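Local coordinates for protein KLLA0F20702p (Kluyveromyces lactis, PDB 5Y5A) that probably acts as the Est1 telomerase subunit, helping to bring telomerase to telomeres through its binding to Cdc13, at residues 121-126 with 203-208; 83-88 with 132-137; 218-223 with 242-247. One frame throughout, in Å; residues are numbered along the deposited sequence.

Contact 1: 121-126 with 203-208; sequences SILQKI and IIMEHL
Leu-123 and Met-205 meet side chain to side chain, crossing at about a right angle. One methyl of the leucine, CD2, does the touching. Leu-123 CD2 lies 3.7 Å from Met-205 CB and 4.0 Å from Met-205 CG, so it rests on the root of the methionine. Leu-123 CA and Met-205 CA are 8.6 Å apart, the shortest such spacing between the segments. Leu-123 reaches across because its CG stands opposite the backbone N (chi1 171°). Met-205 starts toward the leucine and then bends at chi2 (-76°). The bend carries its sulfur off, and Met-205 SD ends 5.3 Å from Leu-123 CD2. Both residues are buried. Phe-97 of helix 78-105 touches both of them, so the leucine-methionine pair sits where three helices come together. These helices belong to the Est1 family region of the TPR clan, and packing of long helices side by side is consistent with that fold. A more exposed polar pair, Gln-124 and Glu-206, accompanies the apolar one. Both run out extended, and their side chains also cross at about a right angle. Gln-124 NE2 stops 3.7 Å from Glu-206 OE2, too far for a hydrogen bond. The amide and carboxylate planes stand 87° apart. Glu-206 OE2 has a second neighbour in Lys-202, a long and weak ion pair. A firmer polar link lies next to the segments: Asn-120, earlier on the helix of Leu-123, gives a hydrogen bond from ND2 to the backbone O of Met-205.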
loop_
_atom_site.group_PDB
_atom_site.type_symbol
_atom_site.label_atom_id
_atom_site.label_comp_id
_atom_site.label_asym_id
_atom_site.label_seq_id
_atom_site.Cartn_x
_atom_site.Cartn_y
_atom_site.Cartn_z
ATOM N N SER A 121 25.032 -8.551 -21.777
ATOM C CA SER A 121 24.930 -8.452 -23.224
ATOM C C SER A 121 23.836 -9.365 -23.760
ATOM O O SER A 121 23.027 -8.947 -24.589
ATOM C CB SER A 121 26.261 -8.786 -23.890
ATOM O OG SER A 121 26.125 -8.743 -25.299
ATOM N N ILE A 122 23.809 -10.609 -23.287
ATOM C CA ILE A 122 22.770 -11.550 -23.693
ATOM C C ILE A 122 21.406 -11.120 -23.144
ATOM O O ILE A 122 20.367 -11.394 -23.750
ATOM C CB ILE A 122 23.096 -12.997 -23.236
ATOM C CG1 ILE A 122 24.339 -13.536 -23.954
ATOM C CG2 ILE A 122 21.918 -13.918 -23.462
ATOM C CD1 ILE A 122 24.876 -14.837 -23.374
ATOM N N LEU A 123 21.410 -10.427 -22.008
ATOM C CA LEU A 123 20.168 -9.947 -21.417
ATOM C C LEU A 123 19.511 -8.910 -22.313
ATOM O O LEU A 123 18.293 -8.913 -22.501
ATOM C CB LEU A 123 20.414 -9.346 -20.033
ATOM C CG LEU A 123 19.194 -8.630 -19.446
ATOM C CD1 LEU A 123 18.071 -9.621 -19.183
ATOM C CD2 LEU A 123 19.548 -7.862 -18.182
ATOM N N GLN A 124 20.329 -8.028 -22.871
ATOM C CA GLN A 124 19.825 -6.945 -23.701
ATOM C C GLN A 124 19.395 -7.459 -25.069
ATOM O O GLN A 124 18.790 -6.727 -25.848
ATOM C CB GLN A 124 20.880 -5.850 -23.840
ATOM C CG GLN A 124 21.138 -5.093 -22.543
ATOM C CD GLN A 124 22.350 -4.178 -22.613
ATOM O OE1 GLN A 124 23.199 -4.308 -23.502
ATOM N NE2 GLN A 124 22.436 -3.244 -21.670
ATOM N N LYS A 125 19.708 -8.721 -25.353
ATOM C CA LYS A 125 19.204 -9.383 -26.551
ATOM C C LYS A 125 17.765 -9.845 -26.339
ATOM O O LYS A 125 16.978 -9.917 -27.284
ATOM C CB LYS A 125 20.076 -10.585 -26.926
ATOM C CG LYS A 125 21.524 -10.265 -27.251
ATOM C CD LYS A 125 22.260 -11.517 -27.722
ATOM C CE LYS A 125 23.729 -11.244 -27.985
ATOM N NZ LYS A 125 24.423 -12.472 -28.458
ATOM N N ILE A 126 17.430 -10.149 -25.089
ATOM C CA ILE A 126 16.163 -10.787 -24.751
ATOM C C ILE A 126 15.124 -9.809 -24.212
ATOM O O ILE A 126 13.942 -9.897 -24.550
ATOM C CB ILE A 126 16.375 -11.900 -23.703
ATOM C CG1 ILE A 126 17.203 -13.045 -24.293
ATOM C CG2 ILE A 126 15.048 -12.414 -23.189
ATOM C CD1 ILE A 126 17.682 -14.055 -23.270
ATOM N N ILE A 203 17.185 -3.476 -13.990
ATOM C CA ILE A 203 17.961 -2.509 -13.217
ATOM C C ILE A 203 18.980 -3.197 -12.314
ATOM O O ILE A 203 20.136 -2.776 -12.230
ATOM C CB ILE A 203 17.043 -1.628 -12.380
ATOM C CG1 ILE A 203 16.344 -0.619 -13.288
ATOM C CG2 ILE A 203 17.821 -0.909 -11.290
ATOM C CD1 ILE A 203 15.143 0.009 -12.655
ATOM N N ILE A 204 18.552 -4.272 -11.661
ATOM C CA ILE A 204 19.443 -5.059 -10.819
ATOM C C ILE A 204 20.620 -5.641 -11.617
ATOM O O ILE A 204 21.772 -5.579 -11.177
ATOM C CB ILE A 204 18.666 -6.186 -10.119
ATOM C CG1 ILE A 204 17.749 -5.580 -9.056
ATOM C CG2 ILE A 204 19.618 -7.199 -9.494
ATOM C CD1 ILE A 204 16.610 -6.468 -8.652
ATOM N N MET A 205 20.357 -6.174 -12.789
ATOM C CA MET A 205 21.433 -6.724 -13.570
ATOM C C MET A 205 22.340 -5.623 -14.100
ATOM O O MET A 205 23.538 -5.760 -14.107
ATOM C CB MET A 205 20.868 -7.554 -14.705
ATOM C CG MET A 205 19.817 -8.540 -14.259
ATOM S SD MET A 205 20.542 -9.944 -13.441
ATOM C CE MET A 205 19.209 -10.490 -12.417
ATOM N N GLU A 206 21.745 -4.524 -14.527
ATOM C CA GLU A 206 22.503 -3.417 -15.092
ATOM C C GLU A 206 23.343 -2.682 -14.053
ATOM O O GLU A 206 24.123 -1.791 -14.395
ATOM C CB GLU A 206 21.561 -2.426 -15.774
ATOM C CG GLU A 206 21.024 -2.895 -17.107
ATOM C CD GLU A 206 20.262 -1.805 -17.826
ATOM O OE1 GLU A 206 19.710 -0.919 -17.140
ATOM O OE2 GLU A 206 20.226 -1.826 -19.072
ATOM N N HIS A 207 23.185 -3.054 -12.786
ATOM C CA HIS A 207 23.925 -2.399 -11.713
ATOM C C HIS A 207 25.228 -3.121 -11.375
ATOM O O HIS A 207 25.286 -4.353 -11.364
ATOM C CB HIS A 207 23.053 -2.280 -10.464
ATOM C CG HIS A 207 22.757 -0.867 -10.074
ATOM N ND1 HIS A 207 23.215 -0.307 -8.903
ATOM C CD2 HIS A 207 22.058 0.103 -10.712
ATOM C CE1 HIS A 207 22.806 0.950 -8.829
ATOM N NE2 HIS A 207 22.102 1.221 -9.913
ATOM N N LEU A 208 26.260 -2.366 -11.083
ATOM C CA LEU A 208 27.513 -2.984 -10.753
ATOM C C LEU A 208 27.524 -3.446 -9.321
ATOM O O LEU A 208 27.894 -4.574 -9.039
ATOM C CB LEU A 208 28.637 -1.994 -10.976
ATOM C CG LEU A 208 28.430 -0.727 -10.186
ATOM C CD1 LEU A 208 29.376 -0.770 -9.005
ATOM C CD2 LEU A 208 28.682 0.466 -11.082
#

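Contact 2: 83-88 with 132-137; sequences DLTWKH and KLYYST
Thr-85 turns its methyl toward Leu-133. The two side chains meet tip to tip, with Thr-85 CG2 3.5 Å from Leu-133 CD2. This is tighter than an ordinary methyl contact. The leucine extends toward the threonine with CG trans to its backbone N (chi1 -176°). Tyr-134 adds the second touch. Tyr-134 OH lies 3.7 Å from Thr-85 CG2 and fits beside the backbone of the next residue, 3.6 Å from Trp-86 N. No hydrogen bond forms there. Tyr-134 OH also meets the indole of Trp-86 at the ring edge, close to its plane, 3.9 Å from Trp-86 CE3. The two aromatic side chains cross at about a right angle. The segments belong to helices 78-105 and 113-144, which run antiparallel here, with short-segment axes 12.2 Å apart and 171° between their directions. The side chains of Thr-85, Leu-133 and Tyr-134 together span that spacing. The pair forms part of the all-helical Est1 family region of the TPR clan. Further out, the polar ends are held by residues of helix 78-105. Tyr-134 OH is hydrogen-bonded to His-90 ND1, and the two rings meet with planes at about 80°. Thr-85 OG1 lies beside its own backbone N and bonds to the backbone O of Ile-81, one turn back, while CG2, on the far side from that N, faces Leu-133. Trp-86 stacks on Tyr-194 of helix 179-206. Asp-83 OD1 in turn bonds to Tyr-194 OH and forms a salt bridge with Arg-190. On the other helix, Thr-137 OG1 bonds to Leu-133 O at 2.7 Å, nearly in line with the carbonyl.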
loop_
_atom_site.group_PDB
_atom_site.type_symbol
_atom_site.label_atom_id
_atom_site.label_comp_id
_atom_site.label_asym_id
_atom_site.label_seq_id
_atom_site.Cartn_x
_atom_site.Cartn_y
_atom_site.Cartn_z
ATOM N N ASP A 83 -0.461 -14.417 -16.715
ATOM C CA ASP A 83 0.063 -14.956 -15.458
ATOM C C ASP A 83 0.865 -16.231 -15.722
ATOM O O ASP A 83 1.942 -16.420 -15.165
ATOM C CB ASP A 83 -1.070 -15.226 -14.461
ATOM C CG ASP A 83 -1.589 -13.954 -13.795
ATOM O OD1 ASP A 83 -0.834 -12.964 -13.698
ATOM O OD2 ASP A 83 -2.756 -13.944 -13.356
ATOM N N LEU A 84 0.349 -17.101 -16.583
ATOM C CA LEU A 84 1.097 -18.287 -16.983
ATOM C C LEU A 84 2.355 -17.909 -17.767
ATOM O O LEU A 84 3.340 -18.659 -17.795
ATOM C CB LEU A 84 0.221 -19.218 -17.822
ATOM C CG LEU A 84 -0.893 -19.964 -17.087
ATOM C CD1 LEU A 84 -1.719 -20.767 -18.071
ATOM C CD2 LEU A 84 -0.316 -20.869 -16.011
ATOM N N THR A 85 2.312 -16.747 -18.411
ATOM C CA THR A 85 3.446 -16.259 -19.181
ATOM C C THR A 85 4.582 -15.836 -18.258
ATOM O O THR A 85 5.742 -16.199 -18.466
ATOM C CB THR A 85 3.047 -15.079 -20.076
ATOM O OG1 THR A 85 2.107 -15.527 -21.063
ATOM C CG2 THR A 85 4.277 -14.511 -20.764
ATOM N N TRP A 86 4.237 -15.067 -17.234
ATOM C CA TRP A 86 5.212 -14.658 -16.239
ATOM C C TRP A 86 5.811 -15.863 -15.536
ATOM O O TRP A 86 7.026 -16.024 -15.491
ATOM C CB TRP A 86 4.578 -13.727 -15.209
ATOM C CG TRP A 86 5.523 -13.392 -14.114
ATOM C CD1 TRP A 86 5.474 -13.830 -12.824
ATOM C CD2 TRP A 86 6.689 -12.563 -14.220
ATOM N NE1 TRP A 86 6.534 -13.316 -12.115
ATOM C CE2 TRP A 86 7.291 -12.537 -12.945
ATOM C CE3 TRP A 86 7.275 -11.841 -15.263
ATOM C CZ2 TRP A 86 8.453 -11.810 -12.691
ATOM C CZ3 TRP A 86 8.428 -11.123 -15.006
ATOM C CH2 TRP A 86 9.006 -11.113 -13.733
ATOM N N LYS A 87 4.937 -16.718 -15.013
ATOM C CA LYS A 87 5.338 -17.860 -14.197
ATOM C C LYS A 87 6.199 -18.881 -14.933
ATOM O O LYS A 87 7.190 -19.362 -14.391
ATOM C CB LYS A 87 4.097 -18.559 -13.643
ATOM C CG LYS A 87 4.393 -19.696 -12.686
ATOM C CD LYS A 87 3.103 -20.343 -12.227
ATOM C CE LYS A 87 3.363 -21.538 -11.332
ATOM N NZ LYS A 87 2.094 -22.227 -10.960
ATOM N N HIS A 88 5.821 -19.208 -16.165
ATOM C CA HIS A 88 6.434 -20.328 -16.867
ATOM C C HIS A 88 7.463 -19.919 -17.917
ATOM O O HIS A 88 8.319 -20.717 -18.301
ATOM C CB HIS A 88 5.350 -21.178 -17.525
ATOM C CG HIS A 88 4.418 -21.818 -16.546
ATOM N ND1 HIS A 88 4.777 -22.904 -15.779
ATOM C CD2 HIS A 88 3.142 -21.522 -16.206
ATOM C CE1 HIS A 88 3.761 -23.252 -15.009
ATOM N NE2 HIS A 88 2.757 -22.429 -15.248
ATOM N N LYS A 132 8.091 -6.220 -24.962
ATOM C CA LYS A 132 7.165 -6.053 -26.075
ATOM C C LYS A 132 5.925 -6.916 -25.920
ATOM O O LYS A 132 4.835 -6.486 -26.270
ATOM C CB LYS A 132 7.848 -6.366 -27.407
ATOM C CG LYS A 132 8.548 -5.168 -28.024
ATOM C CD LYS A 132 9.209 -5.514 -29.347
ATOM C CE LYS A 132 10.000 -4.328 -29.886
ATOM N NZ LYS A 132 10.721 -4.651 -31.148
ATOM N N LEU A 133 6.087 -8.127 -25.399
ATOM C CA LEU A 133 4.950 -9.024 -25.207
ATOM C C LEU A 133 3.860 -8.378 -24.346
ATOM O O LEU A 133 2.668 -8.504 -24.629
ATOM C CB LEU A 133 5.408 -10.332 -24.573
ATOM C CG LEU A 133 4.330 -11.402 -24.393
ATOM C CD1 LEU A 133 3.864 -11.930 -25.733
ATOM C CD2 LEU A 133 4.864 -12.532 -23.555
ATOM N N TYR A 134 4.274 -7.666 -23.308
ATOM C CA TYR A 134 3.321 -7.047 -22.395
ATOM C C TYR A 134 2.785 -5.721 -22.912
ATOM O O TYR A 134 1.591 -5.445 -22.804
ATOM C CB TYR A 134 3.959 -6.848 -21.026
ATOM C CG TYR A 134 4.254 -8.150 -20.330
ATOM C CD1 TYR A 134 3.230 -9.043 -20.028
ATOM C CD2 TYR A 134 5.551 -8.490 -19.976
ATOM C CE1 TYR A 134 3.493 -10.240 -19.396
ATOM C CE2 TYR A 134 5.823 -9.685 -19.340
ATOM C CZ TYR A 134 4.792 -10.555 -19.055
ATOM O OH TYR A 134 5.059 -11.743 -18.422
ATOM N N TYR A 135 3.669 -4.898 -23.465
ATOM C CA TYR A 135 3.266 -3.598 -23.980
ATOM C C TYR A 135 2.442 -3.723 -25.269
ATOM O O TYR A 135 1.605 -2.865 -25.549
ATOM C CB TYR A 135 4.494 -2.710 -24.212
ATOM C CG TYR A 135 4.149 -1.272 -24.534
ATOM C CD1 TYR A 135 3.629 -0.431 -23.562
ATOM C CD2 TYR A 135 4.343 -0.757 -25.809
ATOM C CE1 TYR A 135 3.308 0.881 -23.844
ATOM C CE2 TYR A 135 4.029 0.558 -26.102
ATOM C CZ TYR A 135 3.507 1.371 -25.115
ATOM O OH TYR A 135 3.189 2.680 -25.398
ATOM N N SER A 136 2.681 -4.778 -26.050
ATOM C CA SER A 136 1.865 -5.053 -27.239
ATOM C C SER A 136 0.422 -5.255 -26.829
ATOM O O SER A 136 -0.503 -4.753 -27.469
ATOM C CB SER A 136 2.335 -6.306 -27.988
ATOM O OG SER A 136 3.631 -6.154 -28.532
ATOM N N THR A 137 0.243 -6.013 -25.756
ATOM C CA THR A 137 -1.079 -6.373 -25.283
ATOM C C THR A 137 -1.828 -5.125 -24.825
ATOM O O THR A 137 -2.998 -4.945 -25.163
ATOM C CB THR A 137 -0.985 -7.403 -24.153
ATOM O OG1 THR A 137 -0.070 -8.434 -24.548
ATOM C CG2 THR A 137 -2.342 -8.023 -23.878
#

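Contact 3: 218-223 with 242-247; sequences QKPLRY and GICYTH
Leu-221 lies against both Cys-244 and Tyr-245, and it has more surface buried here than any other residue of the two segments. Leu-221 CD2 lies 4.2 Å from Cys-244 CB and is also near Tyr-245 OH. Leu-221 CD1 approaches the tyrosine, 4.3 Å from Tyr-245 CE1 and 4.1 Å from Tyr-245 OH. The leucine and tyrosine side chains cross obliquely. Tyr-245 does not start out toward the other helix. With CG next to its own backbone N (chi1 -70°), the ring swings back, and its hydroxyl end comes nearest to the leucine. Cys-244 is buried and points toward the facing helix. Cys-244 CA is 7.8 Å from Leu-221 CA, the shortest such spacing in the contact. The sulfur looks on to Pro-220, with Cys-244 SG 4.5 Å from Pro-220 CG, a light touch. No hydrogen bond crosses between the segments, and no side-chain pair comes closer than 4.1 Å. The contact is therefore apolar and not tight. Neighbouring helices continue the packing: Pro-220 touches Ile-203 of helix 179-206, and Tyr-245 touches Asn-253 and Gln-257 of helix 251-263. The segments run antiparallel, with axes 10.5 Å apart and crossing at -163°. They come from helices 218-230 and 235-247, which follow each other in the chain with a short turn between them. Such a helical hairpin is consistent with the TPR-like fold of the family region called the Est1 DNA/RNA binding domain.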
loop_
_atom_site.group_PDB
_atom_site.type_symbol
_atom_site.label_atom_id
_atom_site.label_comp_id
_atom_site.label_asym_id
_atom_site.label_seq_id
_atom_site.Cartn_x
_atom_site.Cartn_y
_atom_site.Cartn_z
ATOM N N GLN A 218 12.869 4.270 -10.318
ATOM C CA GLN A 218 11.822 5.200 -10.696
ATOM C C GLN A 218 10.944 4.640 -11.812
ATOM O O GLN A 218 9.726 4.798 -11.785
ATOM C CB GLN A 218 12.434 6.536 -11.129
ATOM C CG GLN A 218 11.457 7.700 -11.126
ATOM C CD GLN A 218 12.090 8.986 -11.615
ATOM O OE1 GLN A 218 12.876 8.979 -12.560
ATOM N NE2 GLN A 218 11.758 10.097 -10.967
ATOM N N LYS A 219 11.562 3.981 -12.788
ATOM C CA LYS A 219 10.821 3.503 -13.952
ATOM C C LYS A 219 9.895 2.318 -13.623
ATOM O O LYS A 219 8.724 2.330 -14.010
ATOM C CB LYS A 219 11.784 3.137 -15.088
ATOM C CG LYS A 219 11.098 2.918 -16.426
ATOM C CD LYS A 219 12.114 2.756 -17.539
ATOM C CE LYS A 219 11.444 2.668 -18.900
ATOM N NZ LYS A 219 12.448 2.523 -19.997
ATOM N N PRO A 220 10.400 1.291 -12.915
ATOM C CA PRO A 220 9.423 0.251 -12.574
ATOM C C PRO A 220 8.354 0.753 -11.603
ATOM O O PRO A 220 7.210 0.304 -11.677
ATOM C CB PRO A 220 10.279 -0.849 -11.935
ATOM C CG PRO A 220 11.568 -0.187 -11.562
ATOM C CD PRO A 220 11.775 0.889 -12.576
ATOM N N LEU A 221 8.716 1.686 -10.724
ATOM C CA LEU A 221 7.761 2.233 -9.769
ATOM C C LEU A 221 6.638 2.978 -10.475
ATOM O O LEU A 221 5.508 2.961 -10.011
ATOM C CB LEU A 221 8.455 3.155 -8.772
ATOM C CG LEU A 221 9.248 2.434 -7.680
ATOM C CD1 LEU A 221 10.034 3.421 -6.840
ATOM C CD2 LEU A 221 8.322 1.625 -6.808
ATOM N N ARG A 222 6.935 3.617 -11.602
ATOM C CA ARG A 222 5.886 4.318 -12.343
ATOM C C ARG A 222 4.862 3.342 -12.919
ATOM O O ARG A 222 3.656 3.582 -12.833
ATOM C CB ARG A 222 6.469 5.170 -13.468
ATOM C CG ARG A 222 5.422 6.052 -14.144
ATOM C CD ARG A 222 5.933 6.700 -15.427
ATOM N NE ARG A 222 5.963 5.760 -16.544
ATOM C CZ ARG A 222 5.711 6.094 -17.805
ATOM N NH1 ARG A 222 5.407 7.349 -18.110
ATOM N NH2 ARG A 222 5.761 5.173 -18.759
ATOM N N TYR A 223 5.342 2.245 -13.502
ATOM C CA TYR A 223 4.452 1.223 -14.048
ATOM C C TYR A 223 3.614 0.578 -12.948
ATOM O O TYR A 223 2.422 0.355 -13.117
ATOM C CB TYR A 223 5.248 0.152 -14.797
ATOM C CG TYR A 223 5.733 0.598 -16.164
ATOM C CD1 TYR A 223 4.843 0.761 -17.219
ATOM C CD2 TYR A 223 7.076 0.852 -16.396
ATOM C CE1 TYR A 223 5.276 1.167 -18.467
ATOM C CE2 TYR A 223 7.521 1.259 -17.643
ATOM C CZ TYR A 223 6.616 1.416 -18.675
ATOM O OH TYR A 223 7.056 1.820 -19.918
ATOM N N GLY A 242 7.359 -2.932 -2.817
ATOM C CA GLY A 242 8.129 -3.144 -1.607
ATOM C C GLY A 242 9.457 -3.797 -1.905
ATOM O O GLY A 242 10.456 -3.527 -1.241
ATOM N N ILE A 243 9.473 -4.669 -2.909
ATOM C CA ILE A 243 10.708 -5.336 -3.280
ATOM C C ILE A 243 11.688 -4.303 -3.824
ATOM O O ILE A 243 12.872 -4.344 -3.492
ATOM C CB ILE A 243 10.474 -6.470 -4.296
ATOM C CG1 ILE A 243 9.680 -7.598 -3.631
ATOM C CG2 ILE A 243 11.800 -7.035 -4.782
ATOM C CD1 ILE A 243 9.302 -8.723 -4.561
ATOM N N CYS A 244 11.198 -3.359 -4.623
ATOM C CA CYS A 244 12.049 -2.254 -5.059
ATOM C C CYS A 244 12.646 -1.523 -3.852
ATOM O O CYS A 244 13.827 -1.230 -3.839
ATOM C CB CYS A 244 11.271 -1.264 -5.934
ATOM S SG CYS A 244 10.663 -1.904 -7.512
ATOM N N TYR A 245 11.836 -1.249 -2.829
ATOM C CA TYR A 245 12.329 -0.473 -1.694
ATOM C C TYR A 245 13.344 -1.242 -0.847
ATOM O O TYR A 245 14.175 -0.632 -0.170
ATOM C CB TYR A 245 11.162 0.012 -0.819
ATOM C CG TYR A 245 10.316 1.074 -1.495
ATOM C CD1 TYR A 245 10.886 2.261 -1.955
ATOM C CD2 TYR A 245 8.956 0.889 -1.681
ATOM C CE1 TYR A 245 10.113 3.230 -2.583
ATOM C CE2 TYR A 245 8.175 1.845 -2.302
ATOM C CZ TYR A 245 8.753 3.013 -2.754
ATOM O OH TYR A 245 7.957 3.956 -3.368
ATOM N N THR A 246 13.309 -2.572 -0.894
ATOM C CA THR A 246 14.343 -3.347 -0.210
ATOM C C THR A 246 15.725 -3.094 -0.827
ATOM O O THR A 246 16.738 -3.156 -0.130
ATOM C CB THR A 246 14.066 -4.869 -0.235
ATOM O OG1 THR A 246 13.984 -5.337 -1.588
ATOM C CG2 THR A 246 12.777 -5.192 0.492
ATOM N N HIS A 247 15.771 -2.811 -2.127
ATOM C CA HIS A 247 17.055 -2.603 -2.796
ATOM C C HIS A 247 17.680 -1.275 -2.383
ATOM O O HIS A 247 18.896 -1.167 -2.275
ATOM C CB HIS A 247 16.906 -2.645 -4.321
ATOM C CG HIS A 247 16.375 -3.941 -4.842
ATOM N ND1 HIS A 247 17.016 -5.143 -4.640
ATOM C CD2 HIS A 247 15.263 -4.222 -5.562
ATOM C CE1 HIS A 247 16.315 -6.112 -5.204
ATOM N NE2 HIS A 247 15.249 -5.580 -5.774
#

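In the fold
From the N terminus, contact 2 opens first, at 83-88. Contact 1 opens at 121-126, before contact 2 closes at 132-137, so the two cross. Contact 1 closes only at 203-208, after a long loop of chain. Helix 113-144 serves both, binding helix 78-105 at one level and helix 179-206 at another, with centres about 19 Å apart. Contact 3 then follows in series and closes a short hairpin between 218-223 and 242-247. It touches contact 1 through Ile-203 on Pro-220 and Ile-204 on His-247. Helix 179-206 thus joins the Est1 family region of contacts 1 and 2 to the family region named Est1 DNA/RNA binding domain.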